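Local coordinates for protein serine hydrolase CCSP0084 (Cycloclasticus sp. P1, PDB 4I3F) that is a serine hydrolase of the alpha/beta-hydrolase fold that probably cleaves carbon-carbon bonds in meta-cleavage products of aromatic compounds and may also hydrolyse esters, at residues L132-L135 and R141-K144; K163-Y168 and A216-G221; L176-T181 and E250-P255. All blocks are in the same frame, centred on the assembly; numbering follows the deposited sequence.

Contact 1 (L132-L135 and R141-K144); sequences LHLL and RFKK
F142, whose side chain packs on L134 and L135, directly follows R141, whose guanidinium is gripped at all three nitrogens. R141 NH1 forms a salt bridge with D112, NE donates to the carbonyl of E117 and NH2 to that of I116. These bonds hold the R141 guanidinium next to the start of strand 142-148, just before the residue that carries the contact. From there the contact is wholly apolar. All three touching residues are buried, and 162 Å² of surface is covered in total.

F142 points its CB toward helix 126-137. Its CG stands beside the backbone N and anti to the carbonyl carbon (chi1 -58°), which brings the ring against two successive leucines. L134 takes the far end of the ring. Its CB is 3.7 Å from F142 CE1, and its CD2 is 3.7 Å from F142 CZ. L135 takes the near end with a single methyl: L135 CD2 lies 3.6 Å from F142 CB and 3.9 Å from F142 CG. Both leucines meet the aromatic side chain at a slant. Without the ring, as with an alanine here, L134 CB and CD2 would probably face a gap, and L135 CD2 would probably lose its contact with the ring carbon CG.

L134 and F142 also touch I121 of strand 119-124, and L135 reaches M243 of strand 243-248. The short link between helix and strand holds H138 and E140, the residues at the bound sodium ion; the F142 side chain is about 8 Å from that ion. Strand 119-124, helix 126-137 and strand 142-148 form a right-handed beta-alpha-beta crossover. The contact packs its helix onto its second strand, as in the central sheet of alpha/beta hydrolases.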
loop_
_atom_site.group_PDB
_atom_site.type_symbol
_atom_site.label_atom_id
_atom_site.label_comp_id
_atom_site.label_asym_id
_atom_site.label_seq_id
_atom_site.Cartn_x
_atom_site.Cartn_y
_atom_site.Cartn_z
ATOM N N LEU A 132 -4.255 -0.896 -8.658
ATOM C CA LEU A 132 -4.702 -1.613 -9.852
ATOM C C LEU A 132 -6.156 -1.294 -10.194
ATOM O O LEU A 132 -6.494 -1.088 -11.365
ATOM C CB LEU A 132 -4.509 -3.118 -9.674
ATOM C CG LEU A 132 -3.051 -3.574 -9.820
ATOM C CD1 LEU A 132 -2.932 -5.034 -9.414
ATOM C CD2 LEU A 132 -2.600 -3.416 -11.258
ATOM N N HIS A 133 -7.016 -1.266 -9.181
ATOM C CA HIS A 133 -8.412 -0.907 -9.419
ATOM C C HIS A 133 -8.586 0.551 -9.827
ATOM O O HIS A 133 -9.470 0.859 -10.618
ATOM C CB HIS A 133 -9.271 -1.276 -8.211
ATOM C CG HIS A 133 -9.439 -2.749 -8.045
ATOM N ND1 HIS A 133 -10.544 -3.428 -8.511
ATOM C CD2 HIS A 133 -8.611 -3.689 -7.526
ATOM C CE1 HIS A 133 -10.406 -4.716 -8.253
ATOM N NE2 HIS A 133 -9.242 -4.901 -7.657
ATOM N N LEU A 134 -7.726 1.436 -9.324
ATOM C CA LEU A 134 -7.755 2.834 -9.750
ATOM C C LEU A 134 -7.392 2.972 -11.228
ATOM O O LEU A 134 -8.035 3.726 -11.959
ATOM C CB LEU A 134 -6.818 3.685 -8.892
ATOM C CG LEU A 134 -7.423 4.194 -7.579
ATOM C CD1 LEU A 134 -6.308 4.640 -6.622
ATOM C CD2 LEU A 134 -8.388 5.339 -7.846
ATOM N N LEU A 135 -6.366 2.248 -11.675
ATOM C CA LEU A 135 -5.960 2.312 -13.077
ATOM C C LEU A 135 -7.045 1.738 -13.981
ATOM O O LEU A 135 -7.237 2.197 -15.110
ATOM C CB LEU A 135 -4.647 1.544 -13.302
ATOM C CG LEU A 135 -3.455 1.986 -12.455
ATOM C CD1 LEU A 135 -2.249 1.110 -12.746
ATOM C CD2 LEU A 135 -3.117 3.438 -12.713
ATOM N N ARG A 141 -6.702 9.477 -14.670
ATOM C CA ARG A 141 -6.214 10.246 -13.532
ATOM C C ARG A 141 -4.794 9.855 -13.156
ATOM O O ARG A 141 -4.234 10.401 -12.202
ATOM C CB ARG A 141 -7.111 10.047 -12.308
ATOM C CG ARG A 141 -8.568 10.457 -12.507
ATOM C CD ARG A 141 -8.711 11.888 -13.007
ATOM N NE ARG A 141 -8.300 12.886 -12.020
ATOM C CZ ARG A 141 -9.083 13.354 -11.050
ATOM N NH1 ARG A 141 -10.320 12.901 -10.909
ATOM N NH2 ARG A 141 -8.624 14.264 -10.198
ATOM N N PHE A 142 -4.207 8.912 -13.893
ATOM C CA PHE A 142 -2.903 8.365 -13.499
ATOM C C PHE A 142 -1.894 8.316 -14.629
ATOM O O PHE A 142 -2.254 8.143 -15.801
ATOM C CB PHE A 142 -3.075 6.990 -12.833
ATOM C CG PHE A 142 -3.955 7.042 -11.629
ATOM C CD1 PHE A 142 -5.325 6.762 -11.727
ATOM C CD2 PHE A 142 -3.443 7.463 -10.412
ATOM C CE1 PHE A 142 -6.145 6.867 -10.613
ATOM C CE2 PHE A 142 -4.261 7.567 -9.304
ATOM C CZ PHE A 142 -5.616 7.267 -9.407
ATOM N N LYS A 143 -0.629 8.504 -14.256
ATOM C CA LYS A 143 0.479 8.555 -15.206
ATOM C C LYS A 143 1.244 7.240 -15.102
ATOM O O LYS A 143 0.832 6.237 -15.686
ATOM C CB LYS A 143 1.374 9.770 -14.907
ATOM C CG LYS A 143 0.740 11.122 -15.285
ATOM C CD LYS A 143 1.228 12.275 -14.398
ATOM C CE LYS A 143 2.707 12.594 -14.612
ATOM N NZ LYS A 143 2.968 13.099 -15.992
ATOM N N LYS A 144 2.339 7.224 -14.347
ATOM C CA LYS A 144 3.066 5.971 -14.118
ATOM C C LYS A 144 2.719 5.357 -12.776
ATOM O O LYS A 144 2.366 6.071 -11.834
ATOM C CB LYS A 144 4.576 6.197 -14.156
ATOM C CG LYS A 144 5.165 6.466 -15.526
ATOM C CD LYS A 144 6.663 6.685 -15.367
ATOM C CE LYS A 144 7.459 6.113 -16.527
ATOM N NZ LYS A 144 7.580 7.065 -17.665
#

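Contact 2 (K163-Y168 and A216-G221); sequences KGWEFY and AMFSGG
The rings of W165 and F218 lie almost flat on each other. The five-membered ring of W165 and the F218 ring have centroids 3.7 Å apart, with planes only 9° from parallel. The side chains themselves run across each other at about a right angle. F218 CE1 sits over the middle of the indole, 3.5 Å from W165 CE2, while F218 CD1 covers the six-membered part at W165 CE3, 3.6 Å away. M217 CB packs on the opposite face of the F218 ring, and F214 meets F218 edge-to-face. The indole is also held at its rim, where W165 NE1 is hydrogen-bonded to S53 OG.

Both segments belong to the helical cap inserted between strands 142-148 and 243-248, a hallmark of alpha/beta hydrolases of this kind. The stack joins the end of helix 159-165 to the end of helix 208-217.

A water lies between the two backbones, 3.0 Å from W165 O and 2.7 Å from F218 O, placed to donate to both. It has further acceptors nearby, so both bonds may not be made at once. F218 O also accepts from G221 N (3.0 Å), closing a type I beta turn. G221 is the N-cap of the next helix. E166 brings its carboxylate alongside, with OE2 4.3 Å from G221 CA and hydrogen-bonded to T222 OG1.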
loop_
_atom_site.group_PDB
_atom_site.type_symbol
_atom_site.label_atom_id
_atom_site.label_comp_id
_atom_site.label_asym_id
_atom_site.label_seq_id
_atom_site.Cartn_x
_atom_site.Cartn_y
_atom_site.Cartn_z
ATOM N N LYS A 163 -2.175 -14.517 9.133
ATOM C CA LYS A 163 -1.910 -14.028 10.486
ATOM C C LYS A 163 -2.082 -12.512 10.564
ATOM O O LYS A 163 -2.446 -11.973 11.622
ATOM C CB LYS A 163 -0.523 -14.464 10.971
ATOM C CG LYS A 163 -0.497 -15.919 11.458
ATOM C CD LYS A 163 0.922 -16.478 11.615
ATOM C CE LYS A 163 0.868 -17.913 12.141
ATOM N NZ LYS A 163 2.225 -18.520 12.315
ATOM N N GLY A 164 -1.828 -11.831 9.453
ATOM C CA GLY A 164 -2.017 -10.389 9.379
ATOM C C GLY A 164 -3.480 -9.968 9.335
ATOM O O GLY A 164 -3.956 -9.228 10.202
ATOM N N TRP A 165 -4.202 -10.444 8.325
ATOM C CA TRP A 165 -5.592 -10.031 8.128
ATOM C C TRP A 165 -6.530 -10.586 9.199
ATOM O O TRP A 165 -7.611 -10.031 9.433
ATOM C CB TRP A 165 -6.076 -10.420 6.727
ATOM C CG TRP A 165 -5.561 -9.527 5.630
ATOM C CD1 TRP A 165 -4.729 -8.450 5.759
ATOM C CD2 TRP A 165 -5.872 -9.625 4.226
ATOM N NE1 TRP A 165 -4.500 -7.875 4.518
ATOM C CE2 TRP A 165 -5.194 -8.580 3.567
ATOM C CE3 TRP A 165 -6.661 -10.500 3.468
ATOM C CZ2 TRP A 165 -5.273 -8.389 2.183
ATOM C CZ3 TRP A 165 -6.739 -10.303 2.087
ATOM C CH2 TRP A 165 -6.051 -9.260 1.466
ATOM N N GLU A 166 -6.118 -11.664 9.864
ATOM C CA GLU A 166 -6.943 -12.260 10.909
ATOM C C GLU A 166 -6.297 -12.102 12.285
ATOM O O GLU A 166 -6.609 -12.843 13.202
ATOM C CB GLU A 166 -7.221 -13.739 10.589
ATOM C CG GLU A 166 -7.791 -13.955 9.179
ATOM C CD GLU A 166 -8.158 -15.403 8.889
ATOM O OE1 GLU A 166 -8.248 -16.204 9.843
ATOM O OE2 GLU A 166 -8.353 -15.737 7.699
ATOM N N PHE A 167 -5.395 -11.128 12.408
ATOM C CA PHE A 167 -4.740 -10.793 13.673
ATOM C C PHE A 167 -5.702 -10.652 14.853
ATOM O O PHE A 167 -5.446 -11.167 15.938
ATOM C CB PHE A 167 -3.935 -9.487 13.503
ATOM C CG PHE A 167 -3.407 -8.913 14.799
ATOM C CD1 PHE A 167 -2.223 -9.389 15.359
ATOM C CD2 PHE A 167 -4.078 -7.879 15.441
ATOM C CE1 PHE A 167 -1.736 -8.861 16.548
ATOM C CE2 PHE A 167 -3.599 -7.345 16.626
ATOM C CZ PHE A 167 -2.426 -7.830 17.182
ATOM N N TYR A 168 -6.814 -9.954 14.653
ATOM C CA TYR A 168 -7.690 -9.655 15.785
ATOM C C TYR A 168 -8.511 -10.837 16.312
ATOM O O TYR A 168 -9.258 -10.689 17.280
ATOM C CB TYR A 168 -8.593 -8.465 15.481
ATOM C CG TYR A 168 -7.860 -7.142 15.384
ATOM C CD1 TYR A 168 -7.392 -6.492 16.521
ATOM C CD2 TYR A 168 -7.657 -6.534 14.155
ATOM C CE1 TYR A 168 -6.730 -5.278 16.430
ATOM C CE2 TYR A 168 -7.001 -5.324 14.057
ATOM C CZ TYR A 168 -6.547 -4.696 15.196
ATOM O OH TYR A 168 -5.898 -3.484 15.087
ATOM N N ALA A 216 -13.619 -5.308 9.888
ATOM C CA ALA A 216 -14.694 -5.225 8.910
ATOM C C ALA A 216 -14.192 -5.377 7.471
ATOM O O ALA A 216 -14.924 -5.871 6.607
ATOM C CB ALA A 216 -15.467 -3.926 9.080
ATOM N N MET A 217 -12.954 -4.951 7.222
ATOM C CA MET A 217 -12.361 -5.020 5.887
ATOM C C MET A 217 -12.192 -6.433 5.380
ATOM O O MET A 217 -12.313 -6.686 4.178
ATOM C CB MET A 217 -10.967 -4.423 5.896
ATOM C CG MET A 217 -10.924 -2.971 6.147
ATOM S SD MET A 217 -9.229 -2.490 6.469
ATOM C CE MET A 217 -9.572 -0.824 7.043
ATOM N N PHE A 218 -11.851 -7.340 6.289
ATOM C CA PHE A 218 -11.519 -8.698 5.902
ATOM C C PHE A 218 -12.406 -9.690 6.633
ATOM O O PHE A 218 -11.989 -10.808 6.937
ATOM C CB PHE A 218 -10.027 -8.963 6.142
ATOM C CG PHE A 218 -9.130 -7.922 5.514
ATOM C CD1 PHE A 218 -9.034 -7.824 4.133
ATOM C CD2 PHE A 218 -8.426 -7.021 6.301
ATOM C CE1 PHE A 218 -8.233 -6.861 3.540
ATOM C CE2 PHE A 218 -7.610 -6.056 5.719
ATOM C CZ PHE A 218 -7.517 -5.976 4.336
ATOM N N SER A 219 -13.646 -9.270 6.876
ATOM C CA SER A 219 -14.629 -10.068 7.609
ATOM C C SER A 219 -15.005 -11.368 6.893
ATOM O O SER A 219 -15.481 -12.315 7.519
ATOM C CB SER A 219 -15.894 -9.245 7.871
ATOM O OG SER A 219 -16.484 -8.817 6.659
ATOM N N GLY A 220 -14.786 -11.415 5.584
ATOM C CA GLY A 220 -15.099 -12.607 4.818
ATOM C C GLY A 220 -14.001 -13.647 4.914
ATOM O O GLY A 220 -14.148 -14.763 4.412
ATOM N N GLY A 221 -12.898 -13.279 5.556
ATOM C CA GLY A 221 -11.760 -14.176 5.682
ATOM C C GLY A 221 -10.678 -13.848 4.674
ATOM O O GLY A 221 -10.898 -13.033 3.779
HETATM O O HOH W 1 -10.156 -11.471 8.869
#

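Contact 3 (L176-T181 and E250-P255); sequences LEYLIT and EDFFIP
F253 meets L179, and F252 beside it meets Y178. The two phenylalanines lie in the loop after strand 243-248 of the alpha/beta-hydrolase sheet. The leucine and the tyrosine lie on cap helix 173-182, so the contact joins cap to core domain.

The F253 side chain starts from a CB that does not aim at the helix. Its CG stands beside the backbone N (chi1 -67°), and this carries the ring over to L179. On one flank CE2 lies in the plane of the F252 ring, at its edge. On the other, F253 CE1 is 3.9 Å from L179 CD2, which comes in at the ring edge. At the tip, F253 CZ lies 4.0 Å from L179 O. F183 stacks on the same ring.

F252 is touched instead by a hydroxyl. Y178 OH is 3.5 Å from F252 CZ, and the two side chains cross at about a right angle. K182 adds a cation-pi contact to F252.

The loop is shaped by D251 in an Asx turn. Its OD2 bonds to H279 ND1, consistent with the acid-histidine pair of the family's catalytic triad. D251 OD1 takes two backbone N-H groups: F253 N at 2.8 Å, nearly along the C-O axis, and I254 N at 2.9 Å, from 66° out of the carboxylate plane.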
loop_
_atom_site.group_PDB
_atom_site.type_symbol
_atom_site.label_atom_id
_atom_site.label_comp_id
_atom_site.label_asym_id
_atom_site.label_seq_id
_atom_site.Cartn_x
_atom_site.Cartn_y
_atom_site.Cartn_z
ATOM N N LEU A 176 1.786 -9.345 17.313
ATOM C CA LEU A 176 2.147 -8.170 16.520
ATOM C C LEU A 176 3.656 -8.145 16.250
ATOM O O LEU A 176 4.080 -7.815 15.145
ATOM C CB LEU A 176 1.713 -6.881 17.226
ATOM C CG LEU A 176 1.934 -5.577 16.447
ATOM C CD1 LEU A 176 1.137 -5.573 15.166
ATOM C CD2 LEU A 176 1.566 -4.365 17.310
ATOM N N GLU A 177 4.454 -8.490 17.263
ATOM C CA GLU A 177 5.910 -8.577 17.112
ATOM C C GLU A 177 6.276 -9.581 16.022
ATOM O O GLU A 177 7.133 -9.307 15.174
ATOM C CB GLU A 177 6.589 -8.954 18.438
ATOM C CG GLU A 177 8.123 -9.028 18.338
ATOM C CD GLU A 177 8.807 -9.392 19.651
ATOM O OE1 GLU A 177 8.256 -9.089 20.724
ATOM O OE2 GLU A 177 9.909 -9.978 19.601
ATOM N N TYR A 178 5.619 -10.740 16.042
ATOM C CA TYR A 178 5.839 -11.767 15.020
ATOM C C TYR A 178 5.574 -11.236 13.613
ATOM O O TYR A 178 6.373 -11.458 12.697
ATOM C CB TYR A 178 4.953 -12.987 15.289
ATOM C CG TYR A 178 5.032 -14.038 14.203
ATOM C CD1 TYR A 178 6.054 -14.977 14.199
ATOM C CD2 TYR A 178 4.085 -14.091 13.181
ATOM C CE1 TYR A 178 6.140 -15.943 13.213
ATOM C CE2 TYR A 178 4.169 -15.058 12.178
ATOM C CZ TYR A 178 5.192 -15.980 12.211
ATOM O OH TYR A 178 5.292 -16.946 11.236
ATOM N N LEU A 179 4.455 -10.536 13.440
ATOM C CA LEU A 179 4.112 -9.968 12.141
ATOM C C LEU A 179 5.147 -8.961 11.680
ATOM O O LEU A 179 5.647 -9.042 10.556
ATOM C CB LEU A 179 2.738 -9.298 12.185
ATOM C CG LEU A 179 1.513 -10.200 12.167
ATOM C CD1 LEU A 179 0.257 -9.366 12.368
ATOM C CD2 LEU A 179 1.445 -10.980 10.853
ATOM N N ILE A 180 5.457 -8.004 12.547
ATOM C CA ILE A 180 6.421 -6.965 12.217
ATOM C C ILE A 180 7.752 -7.589 11.802
ATOM O O ILE A 180 8.355 -7.178 10.813
ATOM C CB ILE A 180 6.618 -6.016 13.404
ATOM C CG1 ILE A 180 5.352 -5.206 13.652
ATOM C CG2 ILE A 180 7.765 -5.082 13.147
ATOM C CD1 ILE A 180 5.329 -4.505 15.006
ATOM N N THR A 181 8.174 -8.602 12.548
ATOM C CA THR A 181 9.407 -9.334 12.275
ATOM C C THR A 181 9.362 -10.020 10.904
ATOM O O THR A 181 10.356 -10.019 10.163
ATOM C CB THR A 181 9.669 -10.379 13.377
ATOM O OG1 THR A 181 9.817 -9.712 14.640
ATOM C CG2 THR A 181 10.935 -11.165 13.094
ATOM N N GLU A 250 11.670 -13.232 -1.159
ATOM C CA GLU A 250 11.263 -14.000 0.023
ATOM C C GLU A 250 10.000 -13.483 0.717
ATOM O O GLU A 250 9.790 -13.768 1.896
ATOM C CB GLU A 250 12.416 -14.042 1.041
ATOM C CG GLU A 250 13.661 -14.809 0.583
ATOM C CD GLU A 250 14.617 -13.988 -0.270
ATOM O OE1 GLU A 250 14.334 -12.815 -0.557
ATOM O OE2 GLU A 250 15.680 -14.531 -0.636
ATOM N N ASP A 251 9.157 -12.741 0.002
ATOM C CA ASP A 251 7.936 -12.179 0.593
ATOM C C ASP A 251 7.122 -13.261 1.300
ATOM O O ASP A 251 6.747 -14.267 0.683
ATOM C CB ASP A 251 7.101 -11.509 -0.509
ATOM C CG ASP A 251 6.035 -10.573 0.027
ATOM O OD1 ASP A 251 5.398 -10.857 1.066
ATOM O OD2 ASP A 251 5.798 -9.545 -0.630
ATOM N N PHE A 252 6.877 -13.058 2.600
ATOM C CA PHE A 252 6.185 -14.025 3.451
ATOM C C PHE A 252 4.663 -13.838 3.421
ATOM O O PHE A 252 3.930 -14.658 3.976
ATOM C CB PHE A 252 6.717 -13.873 4.892
ATOM C CG PHE A 252 6.202 -14.900 5.883
ATOM C CD1 PHE A 252 6.650 -16.216 5.854
ATOM C CD2 PHE A 252 5.320 -14.522 6.890
ATOM C CE1 PHE A 252 6.198 -17.147 6.792
ATOM C CE2 PHE A 252 4.861 -15.445 7.832
ATOM C CZ PHE A 252 5.304 -16.759 7.781
ATOM N N PHE A 253 4.199 -12.768 2.780
ATOM C CA PHE A 253 2.782 -12.400 2.791
ATOM C C PHE A 253 2.137 -12.556 1.409
ATOM O O PHE A 253 1.082 -13.185 1.270
ATOM C CB PHE A 253 2.618 -10.951 3.307
ATOM C CG PHE A 253 2.984 -10.786 4.763
ATOM C CD1 PHE A 253 1.999 -10.708 5.730
ATOM C CD2 PHE A 253 4.320 -10.740 5.161
ATOM C CE1 PHE A 253 2.326 -10.572 7.082
ATOM C CE2 PHE A 253 4.662 -10.612 6.507
ATOM C CZ PHE A 253 3.668 -10.525 7.468
ATOM N N ILE A 254 2.763 -11.967 0.397
ATOM C CA ILE A 254 2.264 -12.046 -0.975
ATOM C C ILE A 254 3.273 -12.856 -1.781
ATOM O O ILE A 254 4.431 -12.489 -1.849
ATOM C CB ILE A 254 2.147 -10.647 -1.622
ATOM C CG1 ILE A 254 1.450 -9.661 -0.689
ATOM C CG2 ILE A 254 1.414 -10.750 -2.978
ATOM C CD1 ILE A 254 0.043 -10.100 -0.274
ATOM N N PRO A 255 2.837 -13.967 -2.392
ATOM C CA PRO A 255 3.778 -14.846 -3.102
ATOM C C PRO A 255 4.418 -14.138 -4.288
ATOM O O PRO A 255 3.771 -13.324 -4.946
ATOM C CB PRO A 255 2.887 -15.994 -3.582
ATOM C CG PRO A 255 1.675 -15.948 -2.707
ATOM C CD PRO A 255 1.462 -14.495 -2.405
#

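How the contacts relate
From the N terminus, contact 1 comes first and closes a short loop, with five residues between its segments, two of them the last of helix 126-137. It is complete before the others open. The chain then leaves the sheet for the cap. Contact 2 opens at 163-168 and contact 3 at 176-181. Contact 2 closes at 216-221, still in the cap, and contact 3 closes at 250-255, back in the core domain. Contacts 2 and 3 therefore cross. They also touch: K163 CD is 3.6 Å from Y178 CE2. Contacts 1 and 3 lie on opposite sides of the chain's centre, with their own centres about 27 Å apart.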